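Local structure of synaptotagmin-1 (Arabidopsis thaliana, 7AS6) at residues V12-A17 against E60-S65; P31-K36 against P56-E61; I35-D40 against Q72-S77. The protein helps maintain plasma membrane integrity during freezing and osmotic stress, and here contributes its C2A domain, which probably binds phospholipids. One frame throughout, in Å; residues are numbered along the deposited sequence.

Contact 1 (V12-A17 against E60-S65); sequences VKVVRA and EEFKFS. With EDO (1,2-ethanediol), chain H.
Val12 and Phe62 face each other as an antiparallel hydrogen-bonded pair, and Val14 with Glu60 repeats that pairing two residues on. Both N-H groups and both carbonyls of each pair are used; Val12 N to Phe62 O spans 2.7 Å and is almost straight, at 176°. Between them, the non-hydrogen-bonded pair Lys13 and Glu61 is flanked by CA-H...O contacts, Glu61 CA to Val12 O and Lys13 CA to Glu60 O.

The tight part lies on the face that carries the valines and phenylalanines. With chi1 of Val14 at 179°, CG2 is set beside the backbone N and reaches the edge of the Phe62 ring, 3.9 Å from CE2. Val12 uses its CG2 in the same way against the edge of Phe64, also 3.9 Å from CD1. An ethanediol, probably from the crystallisation liquor, lies obliquely against the Phe62 ring, its C2 3.5 Å from CE1. The diol donates hydrogen bonds from O2 to Glu60 OE1 (2.7 Å) and from O1 to the carbonyl O of Glu61, while Glu60 OE2 turns to Thr48.

The other face is loose. Lys13 and Glu61 touch through their CG atoms at 3.8 Å, then part: NZ and OE2 stay 5.5 Å from each other, and the exposed Glu61 side chain comes to about 3 Å from a bound nickel ion.

Strand 57-66 is an outermost strand of one four-stranded sheet of the C2 beta sandwich and strand 8-18 lies between it and strand 131-140, while Val14, Phe62 and Phe64 all rest on Ile35 of strand 31-37 in the facing sheet.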
# COMPACT_ATOMS: atom_id res chain seq x y z
N VAL A 12 7.39 -1.02 5.44
CA VAL A 12 5.97 -0.85 5.14
C VAL A 12 5.31 -2.20 5.25
O VAL A 12 5.66 -3.15 4.53
CB VAL A 12 5.75 -0.28 3.73
CG1 VAL A 12 4.26 -0.02 3.50
CG2 VAL A 12 6.55 0.98 3.52
N LYS A 13 4.36 -2.32 6.16
CA LYS A 13 3.61 -3.55 6.29
C LYS A 13 2.23 -3.28 5.73
O LYS A 13 1.58 -2.31 6.13
CB LYS A 13 3.54 -4.01 7.75
CG LYS A 13 2.99 -5.43 7.91
CD LYS A 13 2.84 -5.81 9.38
CE LYS A 13 3.27 -7.24 9.64
NZ LYS A 13 3.36 -7.49 11.11
N VAL A 14 1.81 -4.10 4.77
CA VAL A 14 0.42 -4.10 4.34
C VAL A 14 -0.31 -5.12 5.20
O VAL A 14 -0.10 -6.33 5.08
CB VAL A 14 0.29 -4.42 2.84
CG1 VAL A 14 -1.20 -4.44 2.45
CG2 VAL A 14 1.04 -3.39 2.02
N VAL A 15 -1.21 -4.63 6.04
CA VAL A 15 -1.83 -5.47 7.05
C VAL A 15 -3.06 -6.15 6.46
O VAL A 15 -3.08 -7.37 6.31
CB VAL A 15 -2.21 -4.65 8.30
CG1 VAL A 15 -2.88 -5.55 9.32
CG2 VAL A 15 -0.96 -4.00 8.89
N ARG A 16 -4.08 -5.36 6.14
CA ARG A 16 -5.32 -5.91 5.62
C ARG A 16 -6.09 -4.82 4.88
O ARG A 16 -5.79 -3.63 4.98
CB ARG A 16 -6.17 -6.50 6.76
CG ARG A 16 -6.71 -5.46 7.74
CD ARG A 16 -7.32 -6.12 9.00
NE ARG A 16 -6.74 -5.54 10.21
CZ ARG A 16 -5.89 -6.16 11.03
NH1 ARG A 16 -5.53 -7.41 10.79
NH2 ARG A 16 -5.41 -5.53 12.10
N ALA A 17 -7.08 -5.26 4.10
CA ALA A 17 -8.13 -4.39 3.59
C ALA A 17 -9.45 -4.87 4.17
O ALA A 17 -9.63 -6.06 4.46
CB ALA A 17 -8.19 -4.39 2.06
N GLU A 60 2.07 -8.37 4.96
CA GLU A 60 3.22 -8.54 4.10
C GLU A 60 4.08 -7.30 4.19
O GLU A 60 3.57 -6.17 4.27
CB GLU A 60 2.76 -8.83 2.66
CG GLU A 60 2.45 -10.32 2.47
CD GLU A 60 1.81 -10.66 1.11
OE1 GLU A 60 2.18 -10.03 0.09
OE2 GLU A 60 0.95 -11.59 1.07
N GLU A 61 5.39 -7.50 4.22
CA GLU A 61 6.31 -6.44 4.59
C GLU A 61 7.20 -6.08 3.42
O GLU A 61 7.70 -6.97 2.72
CB GLU A 61 7.17 -6.86 5.79
CG GLU A 61 6.63 -6.39 7.13
CD GLU A 61 7.73 -5.77 8.00
OE1 GLU A 61 8.88 -6.28 7.95
OE2 GLU A 61 7.44 -4.77 8.71
N PHE A 62 7.42 -4.79 3.23
CA PHE A 62 8.27 -4.25 2.18
C PHE A 62 9.22 -3.20 2.76
O PHE A 62 8.87 -2.51 3.72
CB PHE A 62 7.42 -3.62 1.09
CG PHE A 62 6.35 -4.53 0.59
CD1 PHE A 62 6.62 -5.42 -0.42
CD2 PHE A 62 5.08 -4.51 1.15
CE1 PHE A 62 5.64 -6.27 -0.88
CE2 PHE A 62 4.11 -5.35 0.71
CZ PHE A 62 4.39 -6.24 -0.32
N LYS A 63 10.40 -3.06 2.15
CA LYS A 63 11.39 -2.05 2.54
C LYS A 63 11.68 -1.10 1.38
O LYS A 63 11.87 -1.55 0.24
CB LYS A 63 12.70 -2.69 2.99
CG LYS A 63 12.67 -3.38 4.34
CD LYS A 63 13.66 -4.56 4.37
CE LYS A 63 14.95 -4.24 3.62
NZ LYS A 63 15.60 -5.47 3.08
N PHE A 64 11.74 0.20 1.68
CA PHE A 64 12.12 1.23 0.72
C PHE A 64 13.26 2.07 1.28
O PHE A 64 13.25 2.40 2.47
CB PHE A 64 10.95 2.15 0.39
CG PHE A 64 9.82 1.47 -0.33
CD1 PHE A 64 8.80 0.86 0.38
CD2 PHE A 64 9.78 1.46 -1.72
CE1 PHE A 64 7.74 0.23 -0.30
CE2 PHE A 64 8.73 0.84 -2.40
CZ PHE A 64 7.71 0.23 -1.69
N SER A 65 14.20 2.45 0.42
CA SER A 65 15.22 3.43 0.78
C SER A 65 14.59 4.82 0.78
O SER A 65 13.88 5.19 -0.16
CB SER A 65 16.40 3.38 -0.19
OG SER A 65 17.15 2.20 -0.02
C1 EDO H . 6.99 -9.45 -0.12
O1 EDO H . 7.81 -9.39 1.05
C2 EDO H . 5.53 -9.55 0.31
O2 EDO H . 4.70 -9.88 -0.83

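Contact 2 (P31-K36 against P56-E61); sequences PFVKIK and PEWNEE. With EDO (1,2-ethanediol), chain H; EDO (1,2-ethanediol), chain G.
Trp58 spans the gap to Pro31 and Val33 from one sheet of the C2 beta sandwich to the other. The strand segments 31-36 and 57-61 approach to 9.4 Å between axes and are inclined by 32°, a distance bridged by side chains.

From its base, the tryptophan CB leans on the carbonyl O of Val14 at 3.5 Å. A chi1 of -71° places CG beside the backbone N and sends the indole inward toward strand 31-37. On the five-membered ring, CD1 comes 3.5 Å from Glu60 OE2, which lies at the ring edge, and NE1 gives its hydrogen to the backbone carbonyl of Thr48; this satisfies the one polar atom of the buried ring and, with the packing on both faces, should hold the indole's rotation. Farther out, CZ2 lies 3.5 Å from Pro31 O, which sits at the ring edge. CZ3 and the tip atom CH2 lie 3.9 and 3.6 Å from Val33 CG2, the methyl that sits over one face as a CH-pi contact. Pro56 CB rests on the opposite face, so a carbon packs on either face, each offset toward the rim.

Along the same strand, Asn59 and Glu60 form a G1 beta bulge opposite Val14. Pro31 directly follows Asp30, a ligand of the bound cadmium and, by similarity, of calcium, which puts this packing next to the metal-binding end of the domain. There the two proline rings cross at a slant, Pro31 CG 3.6 Å from Pro56 CG.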
# COMPACT_ATOMS: atom_id res chain seq x y z
N PRO A 31 -7.96 -9.53 -4.42
CA PRO A 31 -7.15 -8.33 -4.27
C PRO A 31 -5.67 -8.60 -4.05
O PRO A 31 -5.26 -9.56 -3.39
CB PRO A 31 -7.75 -7.63 -3.04
CG PRO A 31 -8.41 -8.72 -2.27
CD PRO A 31 -8.93 -9.66 -3.31
N PHE A 32 -4.87 -7.71 -4.64
CA PHE A 32 -3.48 -7.50 -4.28
C PHE A 32 -3.22 -5.99 -4.22
O PHE A 32 -4.01 -5.19 -4.71
CB PHE A 32 -2.56 -8.20 -5.28
CG PHE A 32 -2.64 -7.65 -6.68
CD1 PHE A 32 -3.64 -8.07 -7.56
CD2 PHE A 32 -1.68 -6.76 -7.14
CE1 PHE A 32 -3.68 -7.59 -8.85
CE2 PHE A 32 -1.72 -6.27 -8.42
CZ PHE A 32 -2.71 -6.69 -9.29
N VAL A 33 -2.10 -5.60 -3.59
CA VAL A 33 -1.77 -4.18 -3.42
C VAL A 33 -0.46 -3.87 -4.14
O VAL A 33 0.52 -4.62 -4.01
CB VAL A 33 -1.67 -3.80 -1.93
CG1 VAL A 33 -1.45 -2.30 -1.75
CG2 VAL A 33 -2.92 -4.25 -1.19
N LYS A 34 -0.43 -2.77 -4.90
CA LYS A 34 0.83 -2.21 -5.41
C LYS A 34 1.26 -1.04 -4.52
O LYS A 34 0.43 -0.22 -4.11
CB LYS A 34 0.72 -1.76 -6.87
CG LYS A 34 0.54 -2.91 -7.87
CD LYS A 34 0.62 -2.42 -9.34
CE LYS A 34 0.33 -3.56 -10.33
NZ LYS A 34 0.23 -3.11 -11.77
N ILE A 35 2.55 -0.98 -4.20
CA ILE A 35 3.09 0.09 -3.35
C ILE A 35 4.21 0.75 -4.11
O ILE A 35 5.13 0.07 -4.59
CB ILE A 35 3.59 -0.42 -1.99
CG1 ILE A 35 2.49 -1.14 -1.21
CG2 ILE A 35 4.14 0.75 -1.17
CD1 ILE A 35 2.50 -2.65 -1.41
N LYS A 36 4.13 2.06 -4.25
CA LYS A 36 5.16 2.85 -4.92
C LYS A 36 5.60 3.97 -3.98
O LYS A 36 4.79 4.49 -3.21
CB LYS A 36 4.64 3.42 -6.24
CG LYS A 36 5.69 4.09 -7.11
CD LYS A 36 6.78 3.11 -7.53
CE LYS A 36 8.18 3.75 -7.39
NZ LYS A 36 8.83 3.50 -6.05
N PRO A 56 -9.28 -9.08 2.72
CA PRO A 56 -7.99 -9.78 2.71
C PRO A 56 -7.13 -9.40 3.90
O PRO A 56 -7.12 -8.25 4.35
CB PRO A 56 -7.35 -9.30 1.41
CG PRO A 56 -7.96 -7.95 1.22
CD PRO A 56 -9.36 -8.06 1.67
N GLU A 57 -6.39 -10.39 4.39
CA GLU A 57 -5.37 -10.22 5.42
C GLU A 57 -4.03 -10.64 4.83
O GLU A 57 -3.85 -11.82 4.50
CB GLU A 57 -5.72 -11.07 6.63
CG GLU A 57 -4.81 -10.86 7.77
CD GLU A 57 -5.50 -10.16 8.90
OE1 GLU A 57 -6.75 -10.07 8.86
OE2 GLU A 57 -4.80 -9.70 9.83
N TRP A 58 -3.11 -9.69 4.67
CA TRP A 58 -1.79 -9.94 4.08
C TRP A 58 -0.68 -10.02 5.13
O TRP A 58 0.02 -11.03 5.22
CB TRP A 58 -1.41 -8.85 3.09
CG TRP A 58 -2.16 -8.84 1.81
CD1 TRP A 58 -1.92 -9.63 0.73
CD2 TRP A 58 -3.23 -7.97 1.46
NE1 TRP A 58 -2.80 -9.32 -0.27
CE2 TRP A 58 -3.61 -8.30 0.15
CE3 TRP A 58 -3.91 -6.95 2.12
CZ2 TRP A 58 -4.64 -7.65 -0.51
CZ3 TRP A 58 -4.93 -6.30 1.46
CH2 TRP A 58 -5.28 -6.65 0.15
N ASN A 59 -0.50 -8.94 5.90
CA ASN A 59 0.63 -8.81 6.82
C ASN A 59 1.95 -9.01 6.11
O ASN A 59 2.84 -9.72 6.57
CB ASN A 59 0.50 -9.77 7.99
CG ASN A 59 -0.56 -9.34 8.92
OD1 ASN A 59 -0.65 -8.16 9.27
ND2 ASN A 59 -1.43 -10.26 9.29
N GLU A 60 2.07 -8.37 4.96
CA GLU A 60 3.22 -8.54 4.10
C GLU A 60 4.08 -7.30 4.19
O GLU A 60 3.57 -6.17 4.27
CB GLU A 60 2.76 -8.83 2.66
CG GLU A 60 2.45 -10.32 2.47
CD GLU A 60 1.81 -10.66 1.11
OE1 GLU A 60 2.18 -10.03 0.09
OE2 GLU A 60 0.95 -11.59 1.07
N GLU A 61 5.39 -7.50 4.22
CA GLU A 61 6.31 -6.44 4.59
C GLU A 61 7.20 -6.08 3.42
O GLU A 61 7.70 -6.97 2.72
CB GLU A 61 7.17 -6.86 5.79
CG GLU A 61 6.63 -6.39 7.13
CD GLU A 61 7.73 -5.77 8.00
OE1 GLU A 61 8.88 -6.28 7.95
OE2 GLU A 61 7.44 -4.77 8.71
C1 EDO H . 6.99 -9.45 -0.12
O1 EDO H . 7.81 -9.39 1.05
C2 EDO H . 5.53 -9.55 0.31
O2 EDO H . 4.70 -9.88 -0.83
C1 EDO G . -5.75 -15.39 3.26
O1 EDO G . -4.51 -14.99 3.89
C2 EDO G . -6.95 -14.92 4.08
O2 EDO G . -6.95 -13.49 4.15

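Contact 3 (I35-D40 against Q72-S77); sequences IKLSED and QVLEFS
Lys36 and Glu75 form an antiparallel hydrogen-bonded pair, with Glu75 N giving to Lys36 O at 2.8 Å and Lys36 N returning a bond to Glu75 O. The backbone ladder is carried one step past the end of strand 31-37 by Ser38 N, which binds Val73 O.

Side-chain bonds then take over. The hydroxyl of Ser38, held between backbone N and carbonyl carbon by a chi1 of 62°, accepts the N-H of Val73 at 2.8 Å and 175°, replacing a main-chain acceptor. Gln72 stretches along the turn; its NE2 donates to Ser38 O (3.0 Å) and to a water (3.1 Å), with a weak further bond to Glu39 O that must share one of these hydrogens. Its OE1 accepts the backbone N-H groups of Arg67 and Asp68, so both ends of the amide are engaged.

Strands 31-37 and 73-80 are the two inner strands of one four-stranded sheet of the C2 sandwich, and their apolar contacts lie on its inward face. Leu37 CD1 meets Leu74 CD2 at 3.6 Å, and Ile35 CG1 comes 3.5 Å from CD1 of the Phe76 ring. The Leu37 and Gln72 side chains cross at about a right angle, CD2 lying 3.7 Å from NE2.

Charged groups occupy the other face. Glu75 extends there, and the Lys36 chain bends forward so that NZ donates to Leu37 O at 3.0 Å.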
# COMPACT_ATOMS: atom_id res chain seq x y z
N ILE A 35 2.55 -0.98 -4.20
CA ILE A 35 3.09 0.09 -3.35
C ILE A 35 4.21 0.75 -4.11
O ILE A 35 5.13 0.07 -4.59
CB ILE A 35 3.59 -0.42 -1.99
CG1 ILE A 35 2.49 -1.14 -1.21
CG2 ILE A 35 4.14 0.75 -1.17
CD1 ILE A 35 2.50 -2.65 -1.41
N LYS A 36 4.13 2.06 -4.25
CA LYS A 36 5.16 2.85 -4.92
C LYS A 36 5.60 3.97 -3.98
O LYS A 36 4.79 4.49 -3.21
CB LYS A 36 4.64 3.42 -6.24
CG LYS A 36 5.69 4.09 -7.11
CD LYS A 36 6.78 3.11 -7.53
CE LYS A 36 8.18 3.75 -7.39
NZ LYS A 36 8.83 3.50 -6.05
N LEU A 37 6.86 4.34 -4.05
CA LEU A 37 7.37 5.49 -3.31
C LEU A 37 7.72 6.60 -4.29
O LEU A 37 8.46 6.37 -5.25
CB LEU A 37 8.59 5.10 -2.47
CG LEU A 37 9.17 6.23 -1.61
CD1 LEU A 37 8.22 6.65 -0.50
CD2 LEU A 37 10.51 5.80 -1.06
N SER A 38 7.17 7.79 -4.05
CA SER A 38 7.37 8.89 -4.98
C SER A 38 8.84 9.26 -5.05
O SER A 38 9.63 9.00 -4.13
CB SER A 38 6.56 10.11 -4.55
OG SER A 38 6.97 10.59 -3.28
N GLU A 39 9.22 9.89 -6.16
CA GLU A 39 10.59 10.33 -6.36
C GLU A 39 11.55 9.15 -6.19
O GLU A 39 12.50 9.20 -5.40
CB GLU A 39 10.93 11.49 -5.40
CG GLU A 39 10.20 12.82 -5.72
CD GLU A 39 9.11 13.22 -4.71
OE1 GLU A 39 9.40 13.34 -3.50
OE2 GLU A 39 7.95 13.45 -5.13
N ASP A 40 11.27 8.06 -6.90
CA ASP A 40 12.06 6.84 -6.85
C ASP A 40 11.84 6.07 -8.14
O ASP A 40 10.72 6.01 -8.65
CB ASP A 40 11.69 5.98 -5.63
CG ASP A 40 12.82 5.02 -5.22
OD1 ASP A 40 13.85 4.96 -5.92
OD2 ASP A 40 12.67 4.33 -4.18
N GLN A 72 8.69 12.84 0.34
CA GLN A 72 8.30 11.60 -0.32
C GLN A 72 7.02 11.03 0.25
O GLN A 72 6.78 11.08 1.47
CB GLN A 72 9.42 10.58 -0.21
CG GLN A 72 10.49 10.75 -1.25
CD GLN A 72 11.59 9.73 -1.10
OE1 GLN A 72 12.16 9.59 -0.02
NE2 GLN A 72 11.89 9.01 -2.17
N VAL A 73 6.18 10.48 -0.63
CA VAL A 73 4.91 9.89 -0.23
C VAL A 73 4.81 8.50 -0.84
O VAL A 73 5.33 8.24 -1.93
CB VAL A 73 3.70 10.77 -0.64
CG1 VAL A 73 3.96 12.23 -0.31
CG2 VAL A 73 3.42 10.63 -2.09
N LEU A 74 4.17 7.60 -0.11
CA LEU A 74 3.85 6.27 -0.62
C LEU A 74 2.50 6.31 -1.30
O LEU A 74 1.59 7.03 -0.86
CB LEU A 74 3.83 5.25 0.51
CG LEU A 74 5.20 4.93 1.11
CD1 LEU A 74 5.02 4.34 2.49
CD2 LEU A 74 5.95 3.95 0.21
N GLU A 75 2.35 5.55 -2.37
CA GLU A 75 1.06 5.37 -3.01
C GLU A 75 0.70 3.90 -2.95
O GLU A 75 1.48 3.05 -3.40
CB GLU A 75 1.10 5.86 -4.45
CG GLU A 75 -0.25 6.03 -5.07
CD GLU A 75 -0.16 6.15 -6.58
OE1 GLU A 75 0.23 5.14 -7.22
OE2 GLU A 75 -0.46 7.24 -7.12
N PHE A 76 -0.44 3.59 -2.35
CA PHE A 76 -0.98 2.24 -2.31
C PHE A 76 -2.14 2.12 -3.29
O PHE A 76 -3.02 2.99 -3.32
CB PHE A 76 -1.45 1.87 -0.92
CG PHE A 76 -0.40 2.01 0.15
CD1 PHE A 76 0.35 0.92 0.55
CD2 PHE A 76 -0.16 3.24 0.73
CE1 PHE A 76 1.35 1.05 1.53
CE2 PHE A 76 0.84 3.39 1.71
CZ PHE A 76 1.58 2.29 2.11
N SER A 77 -2.15 1.06 -4.07
CA SER A 77 -3.23 0.85 -5.03
C SER A 77 -3.71 -0.58 -4.92
O SER A 77 -2.91 -1.52 -5.02
CB SER A 77 -2.76 1.16 -6.44
OG SER A 77 -2.35 2.51 -6.52
O HOH W 1 13.98 6.72 -2.05

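How the contacts relate
Contacts 1 and 2 share Glu60 and Glu61 on strand 57-66, their centres 7 Å apart; Arg16 NH1 of the first forms a salt bridge with Glu57 OE2 of the second, at 2.6 Å. Contacts 2 and 3 share Ile35 and Lys36, and Lys34 N reaches Ser77 O at 2.8 Å. Contacts 1 and 3 lie in opposing sheets, 12 Å between centres, and meet in the core where Phe64 CZ touches Ile35 CG2 at 3.6 Å. Contact 2 lies nearest the site of Asp24, Asp30, Asp80, Trp81 and Glu82, where cadmium is bound and calcium probably would be; the Pro31 side chain is about 5 Å from that of Asp80 and about 7 Å from a bound cadmium ion.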